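Long-range contacts in formyltransferase (Francisella tularensis subsp. tularensis, PDB 4NV1), which belongs to the formyltransferase family, pairing a Rossmann-like domain with a C-terminal dimerization domain, and holds dTDP-4-amino-4,6-dideoxyglucose in its pocket: residues F72-K77 with I91-G96; G96-N101 with T120-D125. All blocks are in the same frame, centred on the assembly; numbering follows the deposited sequence.

Contact 1 (F72-K77 with I91-G96); sequences FSCHSK and INIHPG. With 0FX (dTDP-4-amino-4,6-dideoxyglucose), chain I.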
loop_
_atom_site.group_PDB
_atom_site.type_symbol
_atom_site.label_atom_id
_atom_site.label_comp_id
_atom_site.label_asym_id
_atom_site.label_seq_id
_atom_site.Cartn_x
_atom_site.Cartn_y
_atom_site.Cartn_z
ATOM N N PHE A 72 19.687 32.709 -1.894
ATOM C CA PHE A 72 18.661 31.766 -1.478
ATOM C C PHE A 72 19.112 30.329 -1.667
ATOM O O PHE A 72 19.694 29.921 -2.725
ATOM C CB PHE A 72 17.396 31.939 -2.292
ATOM C CG PHE A 72 16.749 33.282 -2.132
ATOM C CD1 PHE A 72 16.718 34.166 -3.161
ATOM C CD2 PHE A 72 16.049 33.593 -0.945
ATOM C CE1 PHE A 72 16.127 35.386 -3.024
ATOM C CE2 PHE A 72 15.455 34.827 -0.803
ATOM C CZ PHE A 72 15.450 35.709 -1.840
ATOM N N SER A 73 18.782 29.572 -0.631
ATOM C CA SER A 73 18.832 28.102 -0.627
ATOM C C SER A 73 17.418 27.544 -0.570
ATOM O O SER A 73 16.588 27.902 0.290
ATOM C CB SER A 73 19.664 27.564 0.548
ATOM O OG SER A 73 19.658 26.145 0.506
ATOM N N CYS A 74 17.077 26.681 -1.510
ATOM C CA CYS A 74 15.782 26.014 -1.376
ATOM C C CYS A 74 15.890 24.606 -1.905
ATOM O O CYS A 74 16.039 24.412 -3.120
ATOM C CB CYS A 74 14.690 26.807 -2.094
ATOM S SG CYS A 74 13.023 26.132 -1.817
ATOM N N HIS A 75 15.910 23.664 -0.974
ATOM C CA HIS A 75 15.909 22.223 -1.288
ATOM C C HIS A 75 17.237 21.907 -1.995
ATOM O O HIS A 75 17.270 21.556 -3.141
ATOM C CB HIS A 75 14.727 21.837 -2.152
ATOM C CG HIS A 75 13.453 21.691 -1.383
ATOM N ND1 HIS A 75 13.033 20.478 -0.874
ATOM C CD2 HIS A 75 12.498 22.591 -1.059
ATOM C CE1 HIS A 75 11.860 20.631 -0.298
ATOM N NE2 HIS A 75 11.504 21.898 -0.419
ATOM N N SER A 76 18.311 22.145 -1.278
ATOM C CA SER A 76 19.613 22.336 -1.853
ATOM C C SER A 76 20.255 21.179 -1.173
ATOM O O SER A 76 20.171 21.155 0.064
ATOM C CB SER A 76 20.282 23.594 -1.279
ATOM O OG SER A 76 21.708 23.517 -1.270
ATOM N N LYS A 77 20.966 20.333 -1.921
ATOM C CA LYS A 77 21.775 19.291 -1.261
ATOM C C LYS A 77 22.866 19.805 -0.308
ATOM O O LYS A 77 23.367 19.041 0.524
ATOM C CB LYS A 77 22.390 18.331 -2.293
ATOM C CG LYS A 77 21.390 17.524 -3.114
ATOM C CD LYS A 77 22.090 16.787 -4.260
ATOM C CE LYS A 77 21.198 15.875 -5.092
ATOM N NZ LYS A 77 20.341 15.009 -4.234
ATOM N N ILE A 91 19.078 33.425 2.648
ATOM C CA ILE A 91 17.776 33.052 3.159
ATOM C C ILE A 91 17.432 31.651 2.663
ATOM O O ILE A 91 17.659 31.291 1.511
ATOM C CB ILE A 91 16.775 34.126 2.772
ATOM C CG1 ILE A 91 17.164 35.430 3.551
ATOM C CG2 ILE A 91 15.348 33.632 2.880
ATOM C CD1 ILE A 91 16.407 36.630 3.046
ATOM N N ASN A 92 17.016 30.853 3.625
ATOM C CA ASN A 92 16.614 29.483 3.377
ATOM C C ASN A 92 15.107 29.345 3.330
ATOM O O ASN A 92 14.387 29.890 4.160
ATOM C CB ASN A 92 17.155 28.643 4.512
ATOM C CG ASN A 92 17.050 27.139 4.256
ATOM O OD1 ASN A 92 17.168 26.401 5.186
ATOM N ND2 ASN A 92 16.939 26.694 3.019
ATOM N N ILE A 93 14.630 28.570 2.373
ATOM C CA ILE A 93 13.229 28.318 2.206
ATOM C C ILE A 93 13.170 26.837 2.478
ATOM O O ILE A 93 13.721 26.026 1.711
ATOM C CB ILE A 93 12.786 28.728 0.794
ATOM C CG1 ILE A 93 12.885 30.257 0.638
ATOM C CG2 ILE A 93 11.348 28.318 0.489
ATOM C CD1 ILE A 93 14.079 30.781 -0.101
ATOM N N HIS A 94 12.496 26.499 3.578
ATOM C CA HIS A 94 12.688 25.215 4.271
ATOM C C HIS A 94 11.374 24.427 4.448
ATOM O O HIS A 94 10.429 24.957 5.040
ATOM C CB HIS A 94 13.328 25.532 5.630
ATOM C CG HIS A 94 13.464 24.373 6.555
ATOM N ND1 HIS A 94 14.195 23.237 6.255
ATOM C CD2 HIS A 94 12.996 24.196 7.814
ATOM C CE1 HIS A 94 14.127 22.390 7.266
ATOM N NE2 HIS A 94 13.411 22.951 8.233
ATOM N N PRO A 95 11.349 23.143 4.031
ATOM C CA PRO A 95 10.217 22.249 4.233
ATOM C C PRO A 95 10.028 21.728 5.634
ATOM O O PRO A 95 9.589 20.594 5.787
ATOM C CB PRO A 95 10.485 21.077 3.262
ATOM C CG PRO A 95 11.954 20.977 3.272
ATOM C CD PRO A 95 12.513 22.379 3.549
ATOM N N GLY A 96 10.166 22.563 6.649
ATOM C CA GLY A 96 9.587 22.269 7.972
ATOM C C GLY A 96 9.286 23.526 8.795
ATOM O O GLY A 96 9.545 24.627 8.330
HETATM O O4P 0FX I . 14.022 17.753 -0.383
HETATM P P2 0FX I . 14.723 17.431 -1.728
HETATM O O3P 0FX I . 14.200 17.704 -3.121
HETATM O O1G 0FX I . 16.292 17.245 -1.544
HETATM C C1G 0FX I . 17.126 18.337 -1.235
HETATM C C2G 0FX I . 18.451 17.612 -1.067
HETATM O O2G 0FX I . 18.640 16.615 -2.076
HETATM C C3G 0FX I . 18.551 16.939 0.288
HETATM O O3G 0FX I . 19.925 16.499 0.322
HETATM C C4G 0FX I . 18.163 17.962 1.374
HETATM N N4A 0FX I . 18.323 17.442 2.724
HETATM C C5G 0FX I . 16.740 18.506 1.198
HETATM C C6G 0FX I . 16.408 19.558 2.249
HETATM O O5G 0FX I . 16.672 19.091 -0.104
HETATM O OPP 0FX I . 14.667 15.933 -2.271
HETATM P P 0FX I . 14.843 14.495 -1.635
HETATM O O1P 0FX I . 16.261 14.073 -1.307
HETATM O O2P 0FX I . 13.905 13.902 -2.679
HETATM O O5 0FX I . 13.904 14.348 -0.331
HETATM C C5 0FX I . 12.511 14.643 -0.488
HETATM C C4 0FX I . 11.640 13.721 0.347
HETATM O O4 0FX I . 11.609 12.437 -0.250
HETATM C C3 0FX I . 12.089 13.478 1.756
HETATM O O3 0FX I . 11.480 14.378 2.695
HETATM C C2 0FX I . 11.500 12.103 2.076
HETATM C C1 0FX I . 11.522 11.412 0.713
HETATM N N11 0FX I . 12.608 10.427 0.679
HETATM C C61 0FX I . 13.827 10.792 0.226
HETATM C C51 0FX I . 14.856 9.874 0.211
HETATM C C5A 0FX I . 16.277 10.165 -0.225
HETATM C C21 0FX I . 12.367 9.167 1.094
HETATM O O21 0FX I . 11.149 8.763 1.507
HETATM N N31 0FX I . 13.308 8.218 1.049
HETATM C C41 0FX I . 14.525 8.600 0.605
HETATM O O41 0FX I . 15.541 7.745 0.576
HETATM O O HOH W 1 18.135 24.372 1.370
HETATM O O HOH W 2 15.404 23.862 1.799
#

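Contact 2 (G96-N101 with T120-D125); sequences GLNPYN and TIHVMD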
loop_
_atom_site.group_PDB
_atom_site.type_symbol
_atom_site.label_atom_id
_atom_site.label_comp_id
_atom_site.label_asym_id
_atom_site.label_seq_id
_atom_site.Cartn_x
_atom_site.Cartn_y
_atom_site.Cartn_z
ATOM N N GLY A 96 10.166 22.563 6.649
ATOM C CA GLY A 96 9.587 22.269 7.972
ATOM C C GLY A 96 9.286 23.526 8.795
ATOM O O GLY A 96 9.545 24.627 8.330
ATOM N N LEU A 97 8.634 23.374 9.944
ATOM C CA LEU A 97 8.227 24.531 10.763
ATOM C C LEU A 97 9.240 24.667 11.881
ATOM O O LEU A 97 9.080 24.087 12.936
ATOM C CB LEU A 97 6.839 24.329 11.365
ATOM C CG LEU A 97 6.073 25.570 11.844
ATOM C CD1 LEU A 97 5.420 26.379 10.757
ATOM C CD2 LEU A 97 4.941 25.172 12.753
ATOM N N ASN A 98 10.272 25.465 11.671
ATOM C CA ASN A 98 11.239 25.728 12.738
ATOM C C ASN A 98 10.567 26.259 14.018
ATOM O O ASN A 98 9.625 27.025 13.931
ATOM C CB ASN A 98 12.216 26.801 12.270
ATOM C CG ASN A 98 13.188 26.318 11.184
ATOM O OD1 ASN A 98 14.070 27.073 10.748
ATOM N ND2 ASN A 98 13.066 25.059 10.780
ATOM N N PRO A 99 11.031 25.842 15.201
ATOM C CA PRO A 99 12.220 25.052 15.356
ATOM C C PRO A 99 11.943 23.549 15.510
ATOM O O PRO A 99 12.776 22.873 16.100
ATOM C CB PRO A 99 12.728 25.515 16.698
ATOM C CG PRO A 99 11.453 25.722 17.483
ATOM C CD PRO A 99 10.579 26.410 16.480
ATOM N N TYR A 100 10.774 23.057 15.102
ATOM C CA TYR A 100 10.399 21.625 15.271
ATOM C C TYR A 100 10.886 20.678 14.147
ATOM O O TYR A 100 10.684 20.950 12.979
ATOM C CB TYR A 100 8.903 21.476 15.442
ATOM C CG TYR A 100 8.245 22.433 16.435
ATOM C CD1 TYR A 100 7.602 23.552 15.949
ATOM C CD2 TYR A 100 8.218 22.206 17.809
ATOM C CE1 TYR A 100 6.993 24.451 16.787
ATOM C CE2 TYR A 100 7.597 23.115 18.697
ATOM C CZ TYR A 100 6.960 24.221 18.171
ATOM O OH TYR A 100 6.330 25.215 18.923
ATOM N N ASN A 101 11.585 19.632 14.541
ATOM C CA ASN A 101 12.038 18.521 13.671
ATOM C C ASN A 101 12.970 19.099 12.638
ATOM O O ASN A 101 12.729 19.008 11.452
ATOM C CB ASN A 101 10.862 17.786 13.030
ATOM C CG ASN A 101 10.153 16.904 14.026
ATOM O OD1 ASN A 101 10.798 16.303 14.885
ATOM N ND2 ASN A 101 8.834 16.803 13.908
ATOM N N THR A 120 9.010 27.161 6.531
ATOM C CA THR A 120 9.662 28.288 7.090
ATOM C C THR A 120 10.623 28.891 6.063
ATOM O O THR A 120 11.321 28.150 5.326
ATOM C CB THR A 120 10.532 27.835 8.260
ATOM O OG1 THR A 120 9.752 27.162 9.228
ATOM C CG2 THR A 120 11.218 29.049 8.965
ATOM N N ILE A 121 10.620 30.227 6.024
ATOM C CA ILE A 121 11.668 31.042 5.401
ATOM C C ILE A 121 12.366 31.828 6.462
ATOM O O ILE A 121 11.744 32.531 7.284
ATOM C CB ILE A 121 11.087 32.020 4.393
ATOM C CG1 ILE A 121 10.246 31.287 3.376
ATOM C CG2 ILE A 121 12.214 32.814 3.745
ATOM C CD1 ILE A 121 9.371 32.142 2.508
ATOM N N HIS A 122 13.667 31.666 6.494
ATOM C CA HIS A 122 14.429 32.220 7.580
ATOM C C HIS A 122 15.798 32.613 7.082
ATOM O O HIS A 122 16.329 32.059 6.103
ATOM C CB HIS A 122 14.542 31.226 8.742
ATOM C CG HIS A 122 15.374 30.023 8.429
ATOM N ND1 HIS A 122 14.867 28.903 7.805
ATOM C CD2 HIS A 122 16.680 29.765 8.662
ATOM C CE1 HIS A 122 15.830 28.012 7.647
ATOM N NE2 HIS A 122 16.944 28.524 8.137
ATOM N N VAL A 123 16.363 33.602 7.754
ATOM C CA VAL A 123 17.706 34.050 7.447
ATOM C C VAL A 123 18.743 33.043 7.901
ATOM O O VAL A 123 18.763 32.669 9.043
ATOM C CB VAL A 123 17.982 35.429 8.083
ATOM C CG1 VAL A 123 19.394 35.934 7.739
ATOM C CG2 VAL A 123 16.927 36.437 7.618
ATOM N N MET A 124 19.705 32.705 7.050
ATOM C CA MET A 124 20.657 31.665 7.437
ATOM C C MET A 124 21.703 32.249 8.358
ATOM O O MET A 124 22.052 33.442 8.281
ATOM C CB MET A 124 21.300 31.015 6.208
ATOM C CG MET A 124 20.287 30.492 5.228
ATOM S SD MET A 124 20.879 29.973 3.601
ATOM C CE MET A 124 22.211 28.902 4.078
ATOM N N ASP A 125 22.121 31.363 9.252
ATOM C CA ASP A 125 23.068 31.504 10.345
ATOM C C ASP A 125 24.122 30.398 10.212
ATOM O O ASP A 125 24.039 29.544 9.315
ATOM C CB ASP A 125 22.341 31.179 11.655
ATOM C CG ASP A 125 22.152 32.366 12.525
ATOM O OD1 ASP A 125 23.039 33.249 12.518
ATOM O OD2 ASP A 125 21.130 32.370 13.253
#

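Contact 1 (F72-K77 with I91-G96)
S73 carries the parallel pairing of strands 70-74 and 89-94: its N donates to I91 O (3.0 Å) and its O receives I93 N (2.9 Å). The amide of N92 adds a second grip on S73 O, ND2 coming from above the carbonyl plane at 3.0 Å while I93 N arrives almost straight along the C=O axis. A chi1 of -169° turns the N92 amide away from its own backbone N and toward S73, and S73 O lies in the plane of that amide. On the sheet face shared by F72, I91 and I93, the F72 ring lies beside I91 and meets I93 CD1 through CD2 at 3.5 Å.

At H75 the backbones no longer bond directly; water 2 links them, accepting from H75 N and donating to I93 O. H75 then leads to the ligand. Its CB passes O5G of dTDP-4-amino-4,6-dideoxyglucose at 3.9 Å, and ND1 donates to the phosphate oxygen O4P (2.9 Å, 155°). P95 packs over one ring face, its CG 3.6 Å from H75 CE1. At the tip, NE2 is hydrogen-bonded to E158, so both ring nitrogens have partners and the rotation of the imidazole is fixed.

The unit is a beta-alpha-beta crossover through helix 82-87, with F19 of helix 13-24 on C74 and I93, helix 147-170 against I91 and P95, and strands 4-9 and 117-123 flanking the pair.

Contact 2 (G96-N101 with T120-D125)
The hydroxyl of T120 clasps the loop that follows strand 89-94: OG1 donates to G96 O at 2.7 Å, in the carbonyl plane and on a lone pair, and accepts N98 N at 3.0 Å with an angle of 152°. Chi1 of -57° sets OG1 beside the backbone N of T120, facing both loop groups. Because Q136 also bonds to this oxygen, three polar partners surround it in a buried setting. Between the two bonds, L97 CA comes to 3.4 Å from T120 OG1.

Toward H122 the fit is looser and rests on van der Waals contact. N98 crosses T120 at about a right angle, its OD1 3.9 Å from T120 CG2. The same oxygen sits 3.5 Å above the plane of the H122 imidazole, toward its rim near ND1, with amide and ring turned 52° apart. Even this side is buried.

The loop itself is shaped by a cis peptide bond before P99 and by the bond from Y100 N to L97 O (2.9 Å), which close a type VI turn.

Strand 117-123 lies antiparallel between 89-94 and 133-139. Q136 of the latter bonds N98 O as well, and L97 packs on Q136 and E138, while I121 points away from the loop to meet L161, F162 and V165 of helix 147-170.

Overall arrangement
Contact 1 and contact 2 follow one another along the chain and share G96, with centres about 9 Å apart. Strand 89-94 belongs to the first and is paired in the sheet with strand 117-123 of the second: H94 N to T120 O (2.7 Å) and N92 N to H122 O (2.8 Å) are probable hydrogen bonds, and the CG2 atoms of I91 and I121 pack at 3.4 Å. The two differ in their relation to the ligand. Contact 1 supplies H75, S76 and K77 to the pocket, K77 NZ bonding O2G of dTDP-4-amino-4,6-dideoxyglucose, whereas contact 2 stands behind, G96 CA being 9.3 Å from ligand C6G.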